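Spermidine/putrescine ABC transporter, periplasmic binding protein (Treponema pallidum, PDB 2V84) probably binds polyamines such as spermidine and putrescine in the periplasm, as the solute receptor of an ABC transporter. Local coordinates at residues 57-67 with 77-87; 88-98 with 117-125. All coordinates share one frame; numbering follows the deposited sequence.

Contact 1 of 2, residues 57-67 with 77-87; sequences YASNEDMFAKL and VVPSGDFVSIM
The ring of F83 lies across the side chain of N60, joining helices 60-67 and 81-87 in one lobe of a periplasmic solute-binding fold. The two helices run roughly parallel, with axes 11.3 Å apart at an angle of 24°, and strand 76-77, beside strand 26-32 in the lobe's parallel sheet, passes through V78, P79 and S80 into helix 81-87. N60 CB stands 3.6 Å from the F83 ring centroid and 11° off its normal, a CH-pi contact over the face; I86 CD1 backs the opposite face, so the phenyl is held between two aliphatic groups.

The tight part lies deeper, among M63, F64, P79 and M87. M63 and M87 approach tip to tip, M63 SD lying 3.5 Å from M87 CE. Bends at chi2 and chi3 turn the M63 chain so that its CE also meets P79 CB at 3.7 Å. F64, its CG anti to the backbone N (chi1 179°), extends between the helices; the F64 and M87 side chains lie alongside each other, pointing opposite ways, with M87 CG at the ring edge, 3.8 Å from F64 CD1.

Toward solvent the packing thins. E61 is exposed, and in the conformer given its OE2 lies at the F83 ring edge, while I86 touches F64 by a single methyl, CG2. A bound MES beside N60, with F83 fairly near the predicted spermidine-site residue R167, is consistent with this end bordering the ligand cleft. At the sheet end, M63 CB covers one face of the Y57 ring, and Y57 OH gives a weak hydrogen bond to V78 O at 2.8 Å.

Contact 2 of 2, residues 88-98 with 117-125; sequences KRKHLLEKIDL and YDPKMEYSV
D118 OD2 accepts two hydrogen bonds from its own segment: S124 OG at 2.7 Å, on the anti lone pair, and the backbone N of Y123 from the syn side, 16° out of the carboxylate plane. The other oxygen, OD1, faces across the contact and receives K88 NZ at 2.7 Å in a salt bridge. That ammonium also donates to Y117 O, in the carbonyl plane and on a lone pair. The bend at chi3 (81°) turns the lysine tip to both acceptors, while its CE passes 3.7 Å from Y123 CD2. Held from both sides, the D118 carboxylate would probably favour its charged form.

K88 belongs to the last turn of helix 81-89, which closes in a Schellman motif at H91 before a short, weakly bonded strand at about 93-94; the facing loop makes a type I turn from D118 to M121 and then joins strand 125-137 of the solute-binding fold. The two segments are joined by the hydrogen bond from I96 N to E122 O, 2.9 Å long, and by a water that bridges E94 O and Y123 O.

The Y123 ring lies between the side chains of K88 and K95. Its ring edge meets L93 O, and K95 CG lies 3.6 Å from its CZ. On the outer side the extended chains of K95 and E122 run side by side in the same direction, their salt bridge a long 3.5 Å from NZ to OE2. I96 CD1 packs over the Y123-S124 backbone and against V125 CG2, and L98 CD2 reaches the same V125 methyl at 4.2 Å.

Overall arrangement
Helix 81-89 carries both contacts: its earlier turns serve contact 1, and its final turn opens contact 2. Contact 1 is mostly buried, lies nearer the centre of the chain and is dominated by apolar packing. Contact 2 lies farther out, is only partly buried and relies on salt bridges, a backbone bond and a water to fasten the irregular loop 117-125 to the end of helix 81-89 and the residues that follow it. Their centres are 13 Å apart, yet they touch: M87 O lies 2.8 Å from L92 N, a probable hydrogen bond, while L92 CD2 packs 3.6 Å from F64 CE1. V84, on the helix face turned from 57-67, meets the Y117 ring of contact 2.

Contact 1 of 2, residues 57-67 with 77-87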
loop_
_atom_site.group_PDB
_atom_site.type_symbol
_atom_site.label_atom_id
_atom_site.label_comp_id
_atom_site.label_asym_id
_atom_site.label_seq_id
_atom_site.Cartn_x
_atom_site.Cartn_y
_atom_site.Cartn_z
ATOM N N TYR A 57 5.251 -7.439 -10.324
ATOM C CA TYR A 57 5.734 -6.123 -10.715
ATOM C C TYR A 57 6.176 -5.376 -9.483
ATOM O O TYR A 57 5.709 -5.663 -8.373
ATOM C CB TYR A 57 4.697 -5.325 -11.524
ATOM C CG TYR A 57 3.307 -5.158 -10.898
ATOM C CD1 TYR A 57 3.049 -4.198 -9.900
ATOM C CD2 TYR A 57 2.249 -5.941 -11.338
ATOM C CE1 TYR A 57 1.732 -4.049 -9.352
ATOM C CE2 TYR A 57 0.948 -5.793 -10.804
ATOM C CZ TYR A 57 0.705 -4.854 -9.821
ATOM O OH TYR A 57 -0.584 -4.741 -9.321
ATOM N N ALA A 58 7.088 -4.432 -9.678
ATOM C CA ALA A 58 7.704 -3.718 -8.564
ATOM C C ALA A 58 7.102 -2.333 -8.300
ATOM O O ALA A 58 7.502 -1.654 -7.343
ATOM C CB ALA A 58 9.219 -3.637 -8.771
ATOM N N SER A 59 6.144 -1.923 -9.136
ATOM C CA SER A 59 5.440 -0.647 -8.978
ATOM C C SER A 59 4.164 -0.609 -9.814
ATOM O O SER A 59 4.060 -1.303 -10.832
ATOM C CB SER A 59 6.339 0.530 -9.363
ATOM O OG SER A 59 6.221 0.832 -10.735
ATOM N N ASN A 60 3.212 0.230 -9.419
ATOM C CA ASN A 60 2.018 0.447 -10.250
ATOM C C ASN A 60 2.289 1.149 -11.570
ATOM O O ASN A 60 1.505 1.043 -12.494
ATOM C CB ASN A 60 0.916 1.159 -9.471
ATOM C CG ASN A 60 0.134 0.207 -8.592
ATOM O OD1 ASN A 60 -0.061 -0.951 -8.940
ATOM N ND2 ASN A 60 -0.304 0.684 -7.451
ATOM N N GLU A 61 3.400 1.884 -11.664
ATOM C CA GLU A 61 3.810 2.443 -12.957
ATOM C C GLU A 61 4.094 1.301 -13.915
ATOM O O GLU A 61 3.608 1.285 -15.045
ATOM C CB GLU A 61 5.057 3.329 -12.828
ATOM C CG GLU A 61 4.781 4.751 -12.369
ATOM C CD GLU A 61 3.788 5.484 -13.249
ATOM O OE1 GLU A 61 3.689 5.168 -14.456
ATOM O OE2 GLU A 61 3.101 6.382 -12.722
ATOM N N ASP A 62 4.875 0.337 -13.433
ATOM C CA ASP A 62 5.264 -0.837 -14.239
ATOM C C ASP A 62 4.058 -1.703 -14.664
ATOM O O ASP A 62 3.938 -2.106 -15.822
ATOM C CB ASP A 62 6.233 -1.705 -13.428
ATOM C CG ASP A 62 7.642 -1.156 -13.403
ATOM O OD1 ASP A 62 7.983 -0.297 -14.252
ATOM O OD2 ASP A 62 8.423 -1.592 -12.524
ATOM N N MET A 63 3.184 -1.998 -13.700
ATOM C CA MET A 63 1.919 -2.677 -13.947
ATOM C C MET A 63 1.161 -1.933 -15.011
ATOM O O MET A 63 0.688 -2.541 -15.978
ATOM C CB MET A 63 1.075 -2.702 -12.671
ATOM C CG MET A 63 -0.358 -3.196 -12.874
ATOM S SD MET A 63 -1.573 -1.970 -13.448
ATOM C CE MET A 63 -1.622 -0.905 -12.001
ATOM N N PHE A 64 1.038 -0.616 -14.823
ATOM C CA PHE A 64 0.223 0.213 -15.709
ATOM C C PHE A 64 0.731 0.077 -17.128
ATOM O O PHE A 64 -0.062 -0.047 -18.059
ATOM C CB PHE A 64 0.234 1.682 -15.262
ATOM C CG PHE A 64 -0.558 2.588 -16.149
ATOM C CD1 PHE A 64 -1.910 2.820 -15.901
ATOM C CD2 PHE A 64 0.036 3.191 -17.262
ATOM C CE1 PHE A 64 -2.659 3.649 -16.732
ATOM C CE2 PHE A 64 -0.703 4.019 -18.100
ATOM C CZ PHE A 64 -2.056 4.245 -17.842
ATOM N N ALA A 65 2.062 0.088 -17.270
ATOM C CA ALA A 65 2.737 -0.004 -18.571
ATOM C C ALA A 65 2.375 -1.245 -19.359
ATOM O O ALA A 65 2.248 -1.194 -20.584
ATOM C CB ALA A 65 4.227 0.044 -18.381
ATOM N N LYS A 66 2.230 -2.370 -18.670
ATOM C CA LYS A 66 1.842 -3.610 -19.341
ATOM C C LYS A 66 0.383 -3.585 -19.768
ATOM O O LYS A 66 0.006 -4.217 -20.765
ATOM C CB LYS A 66 2.119 -4.805 -18.440
ATOM C CG LYS A 66 2.617 -6.028 -19.180
ATOM C CD LYS A 66 3.784 -6.610 -18.421
ATOM C CE LYS A 66 4.020 -8.057 -18.765
ATOM N NZ LYS A 66 4.882 -8.682 -17.719
ATOM N N LEU A 67 -0.426 -2.836 -19.021
ATOM C CA LEU A 67 -1.866 -2.753 -19.256
ATOM C C LEU A 67 -2.269 -1.519 -20.068
ATOM O O LEU A 67 -3.454 -1.306 -20.348
ATOM C CB LEU A 67 -2.622 -2.810 -17.923
ATOM C CG LEU A 67 -2.850 -4.208 -17.342
ATOM C CD1 LEU A 67 -1.566 -4.910 -16.927
ATOM C CD2 LEU A 67 -3.800 -4.115 -16.167
ATOM N N VAL A 77 -5.412 -7.915 -11.971
ATOM C CA VAL A 77 -4.301 -7.015 -11.643
ATOM C C VAL A 77 -4.672 -6.370 -10.313
ATOM O O VAL A 77 -5.823 -6.431 -9.920
ATOM C CB VAL A 77 -4.094 -5.950 -12.761
ATOM C CG1 VAL A 77 -5.313 -4.991 -12.830
ATOM C CG2 VAL A 77 -2.824 -5.191 -12.549
ATOM N N VAL A 78 -3.705 -5.802 -9.592
ATOM C CA VAL A 78 -3.989 -5.282 -8.247
ATOM C C VAL A 78 -3.460 -3.828 -8.070
ATOM O O VAL A 78 -2.404 -3.613 -7.460
ATOM C CB VAL A 78 -3.434 -6.257 -7.159
ATOM C CG1 VAL A 78 -3.702 -5.742 -5.730
ATOM C CG2 VAL A 78 -4.009 -7.683 -7.336
ATOM N N PRO A 79 -4.186 -2.827 -8.622
ATOM C CA PRO A 79 -3.785 -1.426 -8.512
ATOM C C PRO A 79 -4.209 -0.767 -7.217
ATOM O O PRO A 79 -5.091 -1.287 -6.518
ATOM C CB PRO A 79 -4.492 -0.767 -9.724
ATOM C CG PRO A 79 -5.088 -1.873 -10.478
ATOM C CD PRO A 79 -5.359 -2.944 -9.492
ATOM N N SER A 80 -3.565 0.359 -6.889
ATOM C CA SER A 80 -3.891 1.150 -5.701
ATOM C C SER A 80 -5.013 2.095 -6.087
ATOM O O SER A 80 -5.336 2.209 -7.263
ATOM C CB SER A 80 -2.672 1.951 -5.248
ATOM O OG SER A 80 -2.110 2.669 -6.339
ATOM N N GLY A 81 -5.632 2.765 -5.114
ATOM C CA GLY A 81 -6.873 3.525 -5.395
ATOM C C GLY A 81 -6.694 4.619 -6.420
ATOM O O GLY A 81 -7.564 4.845 -7.271
ATOM N N ASP A 82 -5.555 5.307 -6.363
ATOM C CA ASP A 82 -5.274 6.324 -7.373
ATOM C C ASP A 82 -5.168 5.720 -8.775
ATOM O O ASP A 82 -5.683 6.291 -9.742
ATOM C CB ASP A 82 -4.052 7.201 -7.007
ATOM C CG ASP A 82 -2.831 6.393 -6.610
ATOM O OD1 ASP A 82 -2.987 5.297 -6.033
ATOM O OD2 ASP A 82 -1.701 6.873 -6.856
ATOM N N PHE A 83 -4.549 4.550 -8.887
ATOM C CA PHE A 83 -4.456 3.872 -10.184
ATOM C C PHE A 83 -5.758 3.219 -10.629
ATOM O O PHE A 83 -5.973 3.050 -11.829
ATOM C CB PHE A 83 -3.306 2.867 -10.215
ATOM C CG PHE A 83 -1.986 3.501 -10.495
ATOM C CD1 PHE A 83 -1.268 4.098 -9.461
ATOM C CD2 PHE A 83 -1.479 3.551 -11.793
ATOM C CE1 PHE A 83 -0.054 4.720 -9.722
ATOM C CE2 PHE A 83 -0.246 4.170 -12.053
ATOM C CZ PHE A 83 0.453 4.749 -11.008
ATOM N N VAL A 84 -6.658 2.873 -9.701
ATOM C CA VAL A 84 -7.988 2.431 -10.178
ATOM C C VAL A 84 -8.726 3.586 -10.882
ATOM O O VAL A 84 -9.323 3.401 -11.983
ATOM C CB VAL A 84 -8.845 1.787 -9.068
ATOM C CG1 VAL A 84 -10.265 1.478 -9.597
ATOM C CG2 VAL A 84 -8.185 0.493 -8.583
ATOM N N SER A 85 -8.671 4.766 -10.272
ATOM C CA SER A 85 -9.339 5.950 -10.810
ATOM C C SER A 85 -8.743 6.387 -12.157
ATOM O O SER A 85 -9.479 6.628 -13.126
ATOM C CB SER A 85 -9.326 7.072 -9.775
ATOM O OG SER A 85 -9.793 8.310 -10.316
ATOM N N ILE A 86 -7.413 6.454 -12.228
ATOM C CA ILE A 86 -6.692 6.720 -13.492
ATOM C C ILE A 86 -7.110 5.751 -14.588
ATOM O O ILE A 86 -7.416 6.170 -15.722
ATOM C CB ILE A 86 -5.126 6.627 -13.308
ATOM C CG1 ILE A 86 -4.594 7.791 -12.470
ATOM C CG2 ILE A 86 -4.417 6.574 -14.657
ATOM C CD1 ILE A 86 -3.230 7.528 -11.781
ATOM N N MET A 87 -7.126 4.459 -14.254
ATOM C CA MET A 87 -7.392 3.411 -15.252
ATOM C C MET A 87 -8.853 3.328 -15.684
ATOM O O MET A 87 -9.135 2.942 -16.823
ATOM C CB MET A 87 -6.921 2.046 -14.765
ATOM C CG MET A 87 -5.406 1.960 -14.623
ATOM S SD MET A 87 -5.001 0.542 -13.611
ATOM C CE MET A 87 -4.464 -0.553 -14.906
#

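Contact 2 of 2, residues 88-98 with 117-125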
loop_
_atom_site.group_PDB
_atom_site.type_symbol
_atom_site.label_atom_id
_atom_site.label_comp_id
_atom_site.label_asym_id
_atom_site.label_seq_id
_atom_site.Cartn_x
_atom_site.Cartn_y
_atom_site.Cartn_z
ATOM N N LYS A 88 -9.768 3.693 -14.788
ATOM C CA LYS A 88 -11.178 3.860 -15.169
ATOM C C LYS A 88 -11.364 4.949 -16.241
ATOM O O LYS A 88 -12.077 4.751 -17.234
ATOM C CB LYS A 88 -12.040 4.162 -13.938
ATOM C CG LYS A 88 -12.643 2.930 -13.290
ATOM C CD LYS A 88 -13.330 3.266 -11.988
ATOM C CE LYS A 88 -14.722 3.820 -12.207
ATOM N NZ LYS A 88 -15.494 3.769 -10.934
ATOM N N ARG A 89 -10.712 6.095 -16.054
ATOM C CA ARG A 89 -10.887 7.213 -16.995
ATOM C C ARG A 89 -10.251 6.947 -18.360
ATOM O O ARG A 89 -10.726 7.448 -19.396
ATOM C CB ARG A 89 -10.346 8.507 -16.405
ATOM C CG ARG A 89 -10.971 8.890 -15.061
ATOM C CD ARG A 89 -10.714 10.344 -14.780
ATOM N NE ARG A 89 -9.291 10.649 -14.809
ATOM C CZ ARG A 89 -8.614 11.017 -13.740
ATOM N NH1 ARG A 89 -9.251 11.131 -12.586
ATOM N NH2 ARG A 89 -7.312 11.274 -13.813
ATOM N N LYS A 90 -9.181 6.158 -18.345
ATOM C CA LYS A 90 -8.495 5.705 -19.548
ATOM C C LYS A 90 -9.141 4.461 -20.135
ATOM O O LYS A 90 -8.676 3.941 -21.147
ATOM C CB LYS A 90 -7.020 5.419 -19.236
ATOM C CG LYS A 90 -6.160 6.654 -19.059
ATOM C CD LYS A 90 -4.717 6.390 -19.507
ATOM C CE LYS A 90 -3.925 7.687 -19.614
ATOM N NZ LYS A 90 -2.847 7.612 -20.647
ATOM N N HIS A 91 -10.204 3.980 -19.484
ATOM C CA HIS A 91 -11.007 2.840 -19.954
ATOM C C HIS A 91 -10.224 1.544 -20.077
ATOM O O HIS A 91 -10.390 0.803 -21.042
ATOM C CB HIS A 91 -11.690 3.175 -21.281
ATOM C CG HIS A 91 -12.453 4.456 -21.248
ATOM N ND1 HIS A 91 -13.674 4.576 -20.619
ATOM C CD2 HIS A 91 -12.173 5.676 -21.768
ATOM C CE1 HIS A 91 -14.120 5.811 -20.764
ATOM N NE2 HIS A 91 -13.225 6.499 -21.453
ATOM N N LEU A 92 -9.384 1.276 -19.079
ATOM C CA LEU A 92 -8.480 0.131 -19.112
ATOM C C LEU A 92 -8.987 -1.116 -18.403
ATOM O O LEU A 92 -8.342 -2.172 -18.472
ATOM C CB LEU A 92 -7.116 0.529 -18.536
ATOM C CG LEU A 92 -5.993 0.876 -19.512
ATOM C CD1 LEU A 92 -6.486 1.584 -20.766
ATOM C CD2 LEU A 92 -4.955 1.703 -18.783
ATOM N N LEU A 93 -10.152 -0.988 -17.758
ATOM C CA LEU A 93 -10.672 -2.003 -16.849
ATOM C C LEU A 93 -12.046 -2.478 -17.273
ATOM O O LEU A 93 -12.819 -1.715 -17.873
ATOM C CB LEU A 93 -10.734 -1.451 -15.412
ATOM C CG LEU A 93 -9.399 -0.971 -14.824
ATOM C CD1 LEU A 93 -9.590 -0.469 -13.398
ATOM C CD2 LEU A 93 -8.349 -2.080 -14.886
ATOM N N GLU A 94 -12.360 -3.735 -16.956
ATOM C CA GLU A 94 -13.672 -4.312 -17.321
ATOM C C GLU A 94 -14.587 -4.300 -16.135
ATOM O O GLU A 94 -14.108 -4.409 -15.006
ATOM C CB GLU A 94 -13.527 -5.748 -17.808
ATOM C CG GLU A 94 -12.699 -5.827 -19.071
ATOM C CD GLU A 94 -12.811 -7.146 -19.782
ATOM O OE1 GLU A 94 -13.343 -8.106 -19.199
ATOM O OE2 GLU A 94 -12.360 -7.229 -20.946
ATOM N N LYS A 95 -15.884 -4.128 -16.392
ATOM C CA LYS A 95 -16.891 -4.236 -15.322
ATOM C C LYS A 95 -16.819 -5.612 -14.680
ATOM O O LYS A 95 -16.608 -6.619 -15.355
ATOM C CB LYS A 95 -18.311 -3.937 -15.861
ATOM C CG LYS A 95 -18.506 -2.460 -16.234
ATOM C CD LYS A 95 -19.967 -2.132 -16.584
ATOM C CE LYS A 95 -20.126 -0.648 -16.970
ATOM N NZ LYS A 95 -21.543 -0.346 -17.296
ATOM N N ILE A 96 -17.004 -5.645 -13.368
ATOM C CA ILE A 96 -16.986 -6.868 -12.589
ATOM C C ILE A 96 -18.426 -7.297 -12.326
ATOM O O ILE A 96 -19.294 -6.460 -12.090
ATOM C CB ILE A 96 -16.208 -6.649 -11.258
ATOM C CG1 ILE A 96 -14.733 -6.370 -11.599
ATOM C CG2 ILE A 96 -16.344 -7.862 -10.339
ATOM C CD1 ILE A 96 -13.817 -6.074 -10.403
ATOM N N ASP A 97 -18.680 -8.599 -12.443
ATOM C CA ASP A 97 -19.987 -9.184 -12.169
ATOM C C ASP A 97 -20.000 -9.646 -10.726
ATOM O O ASP A 97 -19.486 -10.722 -10.398
ATOM C CB ASP A 97 -20.269 -10.359 -13.130
ATOM C CG ASP A 97 -21.595 -11.037 -12.856
ATOM O OD1 ASP A 97 -22.394 -10.542 -12.023
ATOM O OD2 ASP A 97 -21.857 -12.089 -13.467
ATOM N N LEU A 98 -20.568 -8.822 -9.856
ATOM C CA LEU A 98 -20.479 -9.095 -8.432
ATOM C C LEU A 98 -21.311 -10.302 -8.008
ATOM O O LEU A 98 -21.132 -10.819 -6.897
ATOM C CB LEU A 98 -20.849 -7.863 -7.604
ATOM C CG LEU A 98 -19.949 -6.621 -7.703
ATOM C CD1 LEU A 98 -20.562 -5.509 -6.840
ATOM C CD2 LEU A 98 -18.500 -6.908 -7.320
ATOM N N TYR A 117 -13.331 6.233 -5.463
ATOM C CA TYR A 117 -12.904 6.028 -6.858
ATOM C C TYR A 117 -13.810 5.004 -7.578
ATOM O O TYR A 117 -13.933 5.036 -8.810
ATOM C CB TYR A 117 -11.428 5.588 -6.924
ATOM C CG TYR A 117 -11.152 4.388 -6.066
ATOM C CD1 TYR A 117 -11.405 3.087 -6.534
ATOM C CD2 TYR A 117 -10.687 4.544 -4.762
ATOM C CE1 TYR A 117 -11.203 1.990 -5.727
ATOM C CE2 TYR A 117 -10.478 3.448 -3.953
ATOM C CZ TYR A 117 -10.724 2.184 -4.444
ATOM O OH TYR A 117 -10.539 1.102 -3.632
ATOM N N ASP A 118 -14.445 4.113 -6.804
ATOM C CA ASP A 118 -15.288 3.030 -7.353
ATOM C C ASP A 118 -16.203 2.455 -6.260
ATOM O O ASP A 118 -16.071 1.282 -5.867
ATOM C CB ASP A 118 -14.388 1.938 -7.937
ATOM C CG ASP A 118 -15.125 0.986 -8.854
ATOM O OD1 ASP A 118 -15.972 1.434 -9.656
ATOM O OD2 ASP A 118 -14.847 -0.221 -8.760
ATOM N N PRO A 119 -17.134 3.280 -5.752
ATOM C CA PRO A 119 -17.898 3.006 -4.534
ATOM C C PRO A 119 -18.798 1.771 -4.587
ATOM O O PRO A 119 -19.105 1.179 -3.536
ATOM C CB PRO A 119 -18.750 4.278 -4.379
ATOM C CG PRO A 119 -18.845 4.805 -5.749
ATOM C CD PRO A 119 -17.532 4.570 -6.352
ATOM N N LYS A 120 -19.234 1.398 -5.788
ATOM C CA LYS A 120 -20.119 0.248 -5.957
ATOM C C LYS A 120 -19.336 -0.979 -6.433
ATOM O O LYS A 120 -19.924 -2.024 -6.724
ATOM C CB LYS A 120 -21.294 0.573 -6.900
ATOM C CG LYS A 120 -22.130 1.790 -6.455
ATOM C CD LYS A 120 -23.398 1.962 -7.290
ATOM C CE LYS A 120 -24.282 3.084 -6.737
ATOM N NZ LYS A 120 -25.517 3.323 -7.560
ATOM N N MET A 121 -18.010 -0.842 -6.476
ATOM C CA MET A 121 -17.097 -1.935 -6.869
ATOM C C MET A 121 -17.394 -2.439 -8.285
ATOM O O MET A 121 -17.357 -3.651 -8.569
ATOM C CB MET A 121 -17.178 -3.076 -5.857
ATOM C CG MET A 121 -16.669 -2.697 -4.434
ATOM S SD MET A 121 -16.769 -4.075 -3.286
ATOM C CE MET A 121 -18.450 -3.894 -2.713
ATOM N N GLU A 122 -17.701 -1.499 -9.166
ATOM C CA GLU A 122 -18.070 -1.832 -10.530
ATOM C C GLU A 122 -16.866 -2.253 -11.369
ATOM O O GLU A 122 -17.015 -2.989 -12.332
ATOM C CB GLU A 122 -18.811 -0.659 -11.163
ATOM C CG GLU A 122 -19.219 -0.902 -12.594
ATOM C CD GLU A 122 -20.173 0.147 -13.123
ATOM O OE1 GLU A 122 -19.984 1.349 -12.828
ATOM O OE2 GLU A 122 -21.105 -0.247 -13.836
ATOM N N TYR A 123 -15.673 -1.797 -10.983
ATOM C CA TYR A 123 -14.472 -2.034 -11.764
ATOM C C TYR A 123 -13.379 -2.547 -10.854
ATOM O O TYR A 123 -12.267 -2.805 -11.305
ATOM C CB TYR A 123 -13.997 -0.754 -12.440
ATOM C CG TYR A 123 -14.856 -0.319 -13.620
ATOM C CD1 TYR A 123 -14.599 -0.794 -14.890
ATOM C CD2 TYR A 123 -15.912 0.579 -13.446
ATOM C CE1 TYR A 123 -15.379 -0.385 -15.976
ATOM C CE2 TYR A 123 -16.713 0.986 -14.523
ATOM C CZ TYR A 123 -16.436 0.504 -15.784
ATOM O OH TYR A 123 -17.189 0.902 -16.872
ATOM N N SER A 124 -13.672 -2.669 -9.562
ATOM C CA SER A 124 -12.609 -3.019 -8.588
ATOM C C SER A 124 -13.193 -3.680 -7.363
ATOM O O SER A 124 -14.312 -3.379 -6.988
ATOM C CB SER A 124 -11.831 -1.761 -8.162
ATOM O OG SER A 124 -12.641 -0.855 -7.402
ATOM N N VAL A 125 -12.429 -4.554 -6.713
ATOM C CA VAL A 125 -12.865 -5.100 -5.425
ATOM C C VAL A 125 -11.714 -4.960 -4.462
ATOM O O VAL A 125 -10.633 -5.353 -4.801
ATOM C CB VAL A 125 -13.221 -6.610 -5.523
ATOM C CG1 VAL A 125 -13.552 -7.187 -4.114
ATOM C CG2 VAL A 125 -14.424 -6.833 -6.484
HETATM O O HOH W 1 -11.811 -4.277 -13.463
#